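Local coordinates for endonuclease IV (Thermus thermophilus, PDB 3AAM), which cleaves phosphodiester bonds at apurinic or apyrimidinic sites in DNA during base excision repair, leaving a 3'-hydroxyl and a 5'-terminal sugar phosphate, at residues Pro2-His7 / Gly27-Gln32; Phe34-Arg39 / Ala91-Lys96; Val200-Leu205 / Asp242-Leu247. One frame throughout, in Å; residues are numbered along the deposited sequence.

Interactions 1 and 3 belong to the curled, largely parallel sheet of the TIM barrel and lie about 9 Å apart, centre to centre. Strand 244-247 is shared ground: it pairs with 202-208 in interaction 3 and with 3-6 of interaction 1, where Arg3 O and Phe245 N are 2.9 Å apart. Strand 31-34 leads from interaction 1 into interaction 2, whose centre is about 19 Å from that of interaction 1, where the following loop meets helix 82-100; the His7 and Phe34 rings touch. The manganese ion, held by His172, Asp217 and His219, is about 7 Å from the His204 side chain and about 10 Å from that of Gln32; interaction 2 lies away from this site.

Interaction 1. Residues Pro2-His7 / Gly27-Gln32; sequences PRYGFH and GLTAFQ
Arg3 lays its side chain along the backbone of Thr29. Its CB lies 3.4 Å from Thr29 O, with Thr29 OG1 and the Ala30 methyl slightly farther; CG and CD then run past Thr29 O. With CG anti to the carbonyl carbon (chi1 -70°) the chain extends to NE and brings NH1 to Thr29 O at 2.9 Å, in the carbonyl plane and on a lone pair, the oxygen close to the guanidinium plane. Replacing this arginine by an alanine would probably leave Thr29 O without its charged donor and without the packing of CG and CD against it. Thr29 OG1 accepts the Tyr4 N-H at 2.9 Å and shares a water with Pro2 O, while Thr29 N donates to Tyr4 O at 3.0 Å. The Tyr4 ring passes obliquely by Thr29 OG1 and Gly27, its hydroxyl bonded to Arg264 of helix 253-267. Gly27, with positive phi, is the C-prime residue of a Schellman motif ending helix 15-26. Gly5 CA approaches Ala30 O at 3.1 Å, a spot where a CB would clash. Further along, Leu28 CD2 packs on Phe6 CD2, and Gln32 N bonds Phe6 O. Gln32 and His7 cross obliquely: Gln32 NE2, bonded to Glu248, stands in the ring plane at the edge near CD2, and Gln32 O lies over one face. The first beta-alpha-beta crossover of the TIM barrel, strand 3-6, helix 15-26, strand 31-34, is thus joined by a single bridge, His7-Gln32, supplemented at Thr29 by a hydroxyl and a guanidinium.

Interaction 2. Residues Phe34-Arg39 / Ala91-Lys96; sequences FAKSPR and ADDLEK
Lys36 NZ is gripped by two carboxylates of helix 82-100, at 2.7 Å from Asp93 OD1 and 2.9 Å from Asp92 OD2, and it also donates to Ser89 OG one turn earlier. The two acids are used differently. Asp93 OD1 is met from above its carboxylate plane, 58° out of it, whereas Asp92 OD2 offers its anti lone pair. Lys36 and Asp92 come from opposite directions; Asp93 crosses the lysine at about a right angle. After a bend at chi2 (-91°) the lysine chain is extended and delivers NZ between the two carboxylates. Asp92 is shared: its OD1 uses the syn lone pair for Lys96 NZ at 2.8 Å, completing a salt-bridge network in which the two ammonium groups stay 6.7 Å apart. Such alternation of charge probably favours ionised acids in this largely buried place. Waters stitch the remainder. One accepts from Ala35 N and donates to Asp93 OD1, and another accepts from Lys96 NZ beside Ala35 O and Asp92 OD2. The Ala35 methyl fits against Asp93 OD1 (3.4 Å) and Lys96 CB (4.1 Å). Lys96 NZ also reaches Arg44 O, farther along the same loop. The network thus ties the loop that follows strand 31-34 to helix 82-100, which packs on helix 114-128 through Ala91 and Leu94. Asp93 and Leu94 touch Val105 of strand 104-107, and Ala35 touches Ile68 of strand 66-69.

Interaction 3. Residues Val200-Leu205 / Asp242-Leu247; sequences VPVVHL and DRVFIL
Two neighbouring parallel strands of the TIM barrel, 202-208 and 244-247, pair here, their short segments 23° apart in direction and 4.7 Å at closest approach. The backbone bonds run in the staggered parallel pattern: Val244 N to Pro201 O, Val203 N to Val244 O at 2.8 Å, and Ile246 N to Val203 O, also 2.8 Å. The last is nearly straight, with 170° at the hydrogen. A weak bond from Leu205 N to Ile246 O follows as the strands drift apart. Val202, Val244, His204 and Ile246 face the barrel interior; there Val202 CG2 rests on Val244 CB at 4.2 Å. His204 lies close to a bound phosphate and to the metal ligands His172 and His219. This end of the pair therefore lies beside the metal site, and the phosphate, though probably from the crystallisation liquor, is consistent with an active-site pocket. Toward the helices, Val203 and Phe245 lie side by side and point the same way. With CG anti to the carbonyl carbon (chi1 -68°) the Phe245 ring runs alongside Val203, CD1 and CE1 approaching its CB obliquely, and it also meets Phe235 edge-to-face. The Arg243 chain, bent at chi2, brings CD to 3.6 Å from Val200 O, just before the strand. Leu205 crosses the phenylalanine obliquely, and its CD1 comes to 4.0 Å from Phe245 CD1, the same ring carbon that lies 3.5 Å from Val203 CB.

Interaction 1. Residues Pro2-His7 / Gly27-Gln32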
# COMPACT_ATOMS: atom_id res chain seq x y z
N PRO A 2 -10.88 -5.91 -11.45
CA PRO A 2 -10.02 -5.28 -10.44
C PRO A 2 -9.34 -4.02 -10.96
O PRO A 2 -8.93 -3.95 -12.12
CB PRO A 2 -8.98 -6.32 -10.04
CG PRO A 2 -8.88 -7.15 -11.32
CD PRO A 2 -10.34 -7.23 -11.82
N ARG A 3 -9.22 -3.02 -10.09
CA ARG A 3 -8.59 -1.76 -10.45
C ARG A 3 -7.08 -1.88 -10.29
O ARG A 3 -6.59 -2.65 -9.46
CB ARG A 3 -9.15 -0.63 -9.58
CG ARG A 3 -10.60 -0.28 -9.92
CD ARG A 3 -11.20 0.72 -8.95
NE ARG A 3 -12.53 1.15 -9.39
CZ ARG A 3 -12.75 2.06 -10.33
NH1 ARG A 3 -11.73 2.65 -10.95
NH2 ARG A 3 -14.00 2.37 -10.67
N TYR A 4 -6.34 -1.12 -11.10
CA TYR A 4 -4.88 -1.18 -11.06
C TYR A 4 -4.23 0.18 -11.24
O TYR A 4 -4.77 1.07 -11.89
CB TYR A 4 -4.40 -2.13 -12.16
CG TYR A 4 -4.75 -1.65 -13.55
CD1 TYR A 4 -3.87 -0.86 -14.28
CD2 TYR A 4 -6.01 -1.93 -14.10
CE1 TYR A 4 -4.23 -0.34 -15.53
CE2 TYR A 4 -6.38 -1.42 -15.35
CZ TYR A 4 -5.48 -0.63 -16.05
OH TYR A 4 -5.85 -0.11 -17.27
N GLY A 5 -3.04 0.33 -10.67
CA GLY A 5 -2.34 1.59 -10.79
C GLY A 5 -0.91 1.53 -10.29
O GLY A 5 -0.42 0.47 -9.90
N PHE A 6 -0.26 2.69 -10.31
CA PHE A 6 1.12 2.83 -9.88
C PHE A 6 1.20 3.85 -8.77
O PHE A 6 0.20 4.47 -8.39
CB PHE A 6 2.01 3.38 -11.00
CG PHE A 6 2.00 2.58 -12.27
CD1 PHE A 6 2.14 1.20 -12.24
CD2 PHE A 6 1.92 3.23 -13.50
CE1 PHE A 6 2.21 0.47 -13.43
CE2 PHE A 6 1.99 2.51 -14.69
CZ PHE A 6 2.13 1.13 -14.66
N HIS A 7 2.41 4.04 -8.26
CA HIS A 7 2.66 5.05 -7.26
C HIS A 7 3.11 6.24 -8.10
O HIS A 7 4.09 6.15 -8.85
CB HIS A 7 3.77 4.64 -6.30
CG HIS A 7 3.94 5.59 -5.16
ND1 HIS A 7 4.43 6.87 -5.33
CD2 HIS A 7 3.62 5.47 -3.85
CE1 HIS A 7 4.40 7.49 -4.16
NE2 HIS A 7 3.92 6.67 -3.25
N GLY A 27 -4.30 6.18 -18.00
CA GLY A 27 -5.41 5.26 -18.11
C GLY A 27 -5.48 4.31 -16.93
O GLY A 27 -6.00 3.20 -17.05
N LEU A 28 -4.95 4.73 -15.78
CA LEU A 28 -4.98 3.90 -14.58
C LEU A 28 -6.39 3.90 -14.00
O LEU A 28 -7.18 4.80 -14.27
CB LEU A 28 -4.03 4.44 -13.51
CG LEU A 28 -2.58 4.71 -13.89
CD1 LEU A 28 -1.82 5.16 -12.65
CD2 LEU A 28 -1.95 3.45 -14.47
N THR A 29 -6.71 2.89 -13.20
CA THR A 29 -8.03 2.85 -12.57
C THR A 29 -7.92 2.93 -11.05
O THR A 29 -8.89 2.70 -10.32
CB THR A 29 -8.85 1.61 -13.01
OG1 THR A 29 -8.07 0.42 -12.83
CG2 THR A 29 -9.24 1.73 -14.48
N ALA A 30 -6.73 3.30 -10.59
CA ALA A 30 -6.42 3.48 -9.18
C ALA A 30 -5.02 4.05 -9.11
O ALA A 30 -4.25 3.91 -10.06
CB ALA A 30 -6.49 2.14 -8.44
N PHE A 31 -4.68 4.71 -8.01
CA PHE A 31 -3.33 5.25 -7.87
C PHE A 31 -2.94 5.46 -6.41
O PHE A 31 -3.77 5.44 -5.51
CB PHE A 31 -3.16 6.55 -8.68
CG PHE A 31 -3.89 7.74 -8.12
CD1 PHE A 31 -3.27 8.60 -7.22
CD2 PHE A 31 -5.20 8.01 -8.51
CE1 PHE A 31 -3.94 9.72 -6.72
CE2 PHE A 31 -5.88 9.12 -8.01
CZ PHE A 31 -5.25 9.98 -7.12
N GLN A 32 -1.64 5.64 -6.20
CA GLN A 32 -1.08 5.82 -4.88
C GLN A 32 -0.08 6.97 -4.91
O GLN A 32 0.60 7.18 -5.90
CB GLN A 32 -0.39 4.53 -4.45
CG GLN A 32 0.34 4.59 -3.12
CD GLN A 32 0.87 3.23 -2.70
OE1 GLN A 32 0.12 2.37 -2.23
NE2 GLN A 32 2.17 3.02 -2.90
O HOH W 1 -9.82 -1.58 -13.93

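Interaction 2. Residues Phe34-Arg39 / Ala91-Lys96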
# COMPACT_ATOMS: atom_id res chain seq x y z
N PHE A 34 2.40 9.76 -2.00
CA PHE A 34 2.91 10.00 -0.65
C PHE A 34 2.21 11.30 -0.27
O PHE A 34 1.66 11.97 -1.14
CB PHE A 34 4.42 10.24 -0.65
CG PHE A 34 5.25 9.01 -0.89
CD1 PHE A 34 5.12 7.90 -0.07
CD2 PHE A 34 6.21 8.99 -1.90
CE1 PHE A 34 5.92 6.77 -0.26
CE2 PHE A 34 7.02 7.87 -2.10
CZ PHE A 34 6.87 6.76 -1.28
N ALA A 35 2.22 11.64 1.01
CA ALA A 35 1.60 12.89 1.47
C ALA A 35 2.68 13.96 1.62
O ALA A 35 2.38 15.13 1.89
CB ALA A 35 0.88 12.67 2.79
N LYS A 36 3.93 13.54 1.46
CA LYS A 36 5.09 14.42 1.53
C LYS A 36 6.30 13.60 1.11
O LYS A 36 6.22 12.38 1.01
CB LYS A 36 5.30 14.98 2.95
CG LYS A 36 5.73 13.97 4.00
CD LYS A 36 4.54 13.35 4.69
CE LYS A 36 4.96 12.65 5.98
NZ LYS A 36 3.77 12.24 6.77
N SER A 37 7.43 14.26 0.85
CA SER A 37 8.63 13.54 0.44
C SER A 37 8.95 12.48 1.48
O SER A 37 9.01 12.78 2.68
CB SER A 37 9.81 14.50 0.29
OG SER A 37 10.97 13.80 -0.10
N PRO A 38 9.15 11.23 1.05
CA PRO A 38 9.47 10.13 1.96
C PRO A 38 10.86 10.23 2.58
O PRO A 38 11.15 9.56 3.58
CB PRO A 38 9.31 8.90 1.07
CG PRO A 38 9.72 9.41 -0.27
CD PRO A 38 9.02 10.75 -0.34
N ARG A 39 11.72 11.05 1.99
CA ARG A 39 13.08 11.22 2.48
C ARG A 39 13.19 12.16 3.67
O ARG A 39 14.22 12.20 4.34
CB ARG A 39 13.98 11.73 1.35
CG ARG A 39 15.02 10.74 0.87
CD ARG A 39 14.40 9.49 0.28
NE ARG A 39 15.40 8.63 -0.35
CZ ARG A 39 15.14 7.47 -0.93
NH1 ARG A 39 13.90 7.01 -0.96
NH2 ARG A 39 16.12 6.76 -1.48
N ALA A 91 0.26 10.27 11.61
CA ALA A 91 -0.94 11.04 11.90
C ALA A 91 -1.11 12.10 10.82
O ALA A 91 -2.22 12.39 10.38
CB ALA A 91 -0.82 11.71 13.27
N ASP A 92 0.01 12.66 10.38
CA ASP A 92 -0.01 13.67 9.32
C ASP A 92 -0.55 13.04 8.04
O ASP A 92 -1.38 13.64 7.35
CB ASP A 92 1.39 14.24 9.07
CG ASP A 92 1.47 15.07 7.81
OD1 ASP A 92 0.84 16.15 7.75
OD2 ASP A 92 2.18 14.65 6.87
N ASP A 93 -0.09 11.84 7.71
CA ASP A 93 -0.57 11.15 6.51
C ASP A 93 -2.08 10.98 6.57
O ASP A 93 -2.77 11.20 5.58
CB ASP A 93 0.07 9.76 6.36
CG ASP A 93 1.55 9.81 6.05
OD1 ASP A 93 1.99 10.73 5.32
OD2 ASP A 93 2.28 8.91 6.52
N LEU A 94 -2.59 10.58 7.73
CA LEU A 94 -4.02 10.36 7.90
C LEU A 94 -4.82 11.66 7.79
O LEU A 94 -5.90 11.68 7.20
CB LEU A 94 -4.28 9.69 9.25
CG LEU A 94 -3.77 8.26 9.37
CD1 LEU A 94 -3.72 7.83 10.82
CD2 LEU A 94 -4.66 7.33 8.56
N GLU A 95 -4.29 12.73 8.38
CA GLU A 95 -4.94 14.03 8.34
C GLU A 95 -4.99 14.56 6.91
O GLU A 95 -6.01 15.10 6.47
CB GLU A 95 -4.20 15.01 9.26
CG GLU A 95 -4.38 14.71 10.74
CD GLU A 95 -3.25 15.24 11.60
OE1 GLU A 95 -2.50 16.12 11.14
OE2 GLU A 95 -3.11 14.78 12.76
N LYS A 96 -3.89 14.40 6.19
CA LYS A 96 -3.82 14.86 4.80
C LYS A 96 -4.78 14.03 3.95
O LYS A 96 -5.48 14.57 3.10
CB LYS A 96 -2.38 14.74 4.28
CG LYS A 96 -1.38 15.69 4.96
CD LYS A 96 -1.56 17.12 4.47
CE LYS A 96 -0.91 18.16 5.40
NZ LYS A 96 0.55 17.99 5.60
O HOH W 2 3.32 10.04 3.09
O HOH W 3 2.48 16.12 4.51
O HOH W 4 4.88 9.17 6.47

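Interaction 3. Residues Val200-Leu205 / Asp242-Leu247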
# COMPACT_ATOMS: atom_id res chain seq x y z
N VAL A 200 -8.98 -6.81 3.34
CA VAL A 200 -7.79 -6.58 2.52
C VAL A 200 -8.24 -5.81 1.28
O VAL A 200 -8.37 -6.37 0.19
CB VAL A 200 -7.14 -7.90 2.07
CG1 VAL A 200 -5.82 -7.62 1.37
CG2 VAL A 200 -6.93 -8.81 3.27
N PRO A 201 -8.48 -4.50 1.44
CA PRO A 201 -8.93 -3.66 0.33
C PRO A 201 -7.91 -3.30 -0.74
O PRO A 201 -8.27 -2.99 -1.88
CB PRO A 201 -9.47 -2.42 1.04
CG PRO A 201 -8.56 -2.30 2.22
CD PRO A 201 -8.46 -3.73 2.70
N VAL A 202 -6.64 -3.34 -0.37
CA VAL A 202 -5.58 -2.98 -1.30
C VAL A 202 -4.48 -4.03 -1.33
O VAL A 202 -4.09 -4.58 -0.30
CB VAL A 202 -4.94 -1.62 -0.92
CG1 VAL A 202 -3.84 -1.27 -1.91
CG2 VAL A 202 -6.01 -0.54 -0.88
N VAL A 203 -3.98 -4.29 -2.54
CA VAL A 203 -2.91 -5.25 -2.72
C VAL A 203 -1.73 -4.56 -3.40
O VAL A 203 -1.91 -3.89 -4.42
CB VAL A 203 -3.34 -6.43 -3.64
CG1 VAL A 203 -2.15 -7.34 -3.91
CG2 VAL A 203 -4.48 -7.22 -2.99
N HIS A 204 -0.54 -4.69 -2.82
CA HIS A 204 0.66 -4.14 -3.46
C HIS A 204 1.16 -5.36 -4.23
O HIS A 204 1.81 -6.25 -3.67
CB HIS A 204 1.70 -3.70 -2.43
CG HIS A 204 1.40 -2.37 -1.80
ND1 HIS A 204 0.64 -1.40 -2.42
CD2 HIS A 204 1.80 -1.84 -0.62
CE1 HIS A 204 0.58 -0.33 -1.64
NE2 HIS A 204 1.28 -0.57 -0.55
N LEU A 205 0.80 -5.41 -5.52
CA LEU A 205 1.13 -6.52 -6.40
C LEU A 205 2.54 -6.44 -6.97
O LEU A 205 2.74 -6.37 -8.18
CB LEU A 205 0.10 -6.57 -7.54
CG LEU A 205 -0.05 -7.90 -8.29
CD1 LEU A 205 -0.70 -8.94 -7.38
CD2 LEU A 205 -0.89 -7.68 -9.53
N ASP A 242 -12.98 -7.01 -6.82
CA ASP A 242 -13.39 -5.64 -6.54
C ASP A 242 -12.37 -4.88 -5.69
O ASP A 242 -12.71 -3.86 -5.08
CB ASP A 242 -14.75 -5.63 -5.82
CG ASP A 242 -15.84 -6.30 -6.63
OD1 ASP A 242 -16.09 -5.86 -7.78
OD2 ASP A 242 -16.46 -7.26 -6.12
N ARG A 243 -11.13 -5.35 -5.67
CA ARG A 243 -10.11 -4.69 -4.88
C ARG A 243 -9.22 -3.78 -5.71
O ARG A 243 -9.36 -3.70 -6.93
CB ARG A 243 -9.24 -5.73 -4.16
CG ARG A 243 -10.01 -6.77 -3.36
CD ARG A 243 -10.97 -6.16 -2.35
NE ARG A 243 -11.66 -7.20 -1.60
CZ ARG A 243 -12.84 -7.05 -1.01
NH1 ARG A 243 -13.47 -5.89 -1.06
NH2 ARG A 243 -13.39 -8.08 -0.36
N VAL A 244 -8.31 -3.09 -5.02
CA VAL A 244 -7.38 -2.16 -5.64
C VAL A 244 -5.97 -2.75 -5.64
O VAL A 244 -5.47 -3.17 -4.61
CB VAL A 244 -7.37 -0.83 -4.86
CG1 VAL A 244 -6.27 0.08 -5.39
CG2 VAL A 244 -8.73 -0.16 -4.98
N PHE A 245 -5.34 -2.76 -6.81
CA PHE A 245 -4.00 -3.30 -6.96
C PHE A 245 -3.02 -2.19 -7.36
O PHE A 245 -3.24 -1.50 -8.35
CB PHE A 245 -3.99 -4.40 -8.02
CG PHE A 245 -4.74 -5.64 -7.62
CD1 PHE A 245 -4.07 -6.73 -7.09
CD2 PHE A 245 -6.12 -5.70 -7.75
CE1 PHE A 245 -4.76 -7.88 -6.70
CE2 PHE A 245 -6.83 -6.84 -7.36
CZ PHE A 245 -6.14 -7.93 -6.83
N ILE A 246 -1.97 -2.03 -6.56
CA ILE A 246 -0.95 -1.01 -6.82
C ILE A 246 0.43 -1.64 -6.96
O ILE A 246 0.87 -2.41 -6.09
CB ILE A 246 -0.90 0.03 -5.67
CG1 ILE A 246 -2.23 0.79 -5.57
CG2 ILE A 246 0.25 1.01 -5.89
CD1 ILE A 246 -2.57 1.61 -6.81
N LEU A 247 1.12 -1.32 -8.05
CA LEU A 247 2.47 -1.82 -8.29
C LEU A 247 3.40 -0.72 -7.80
O LEU A 247 3.14 0.47 -8.04
CB LEU A 247 2.69 -2.08 -9.78
CG LEU A 247 4.08 -2.58 -10.18
CD1 LEU A 247 4.37 -3.94 -9.53
CD2 LEU A 247 4.16 -2.69 -11.69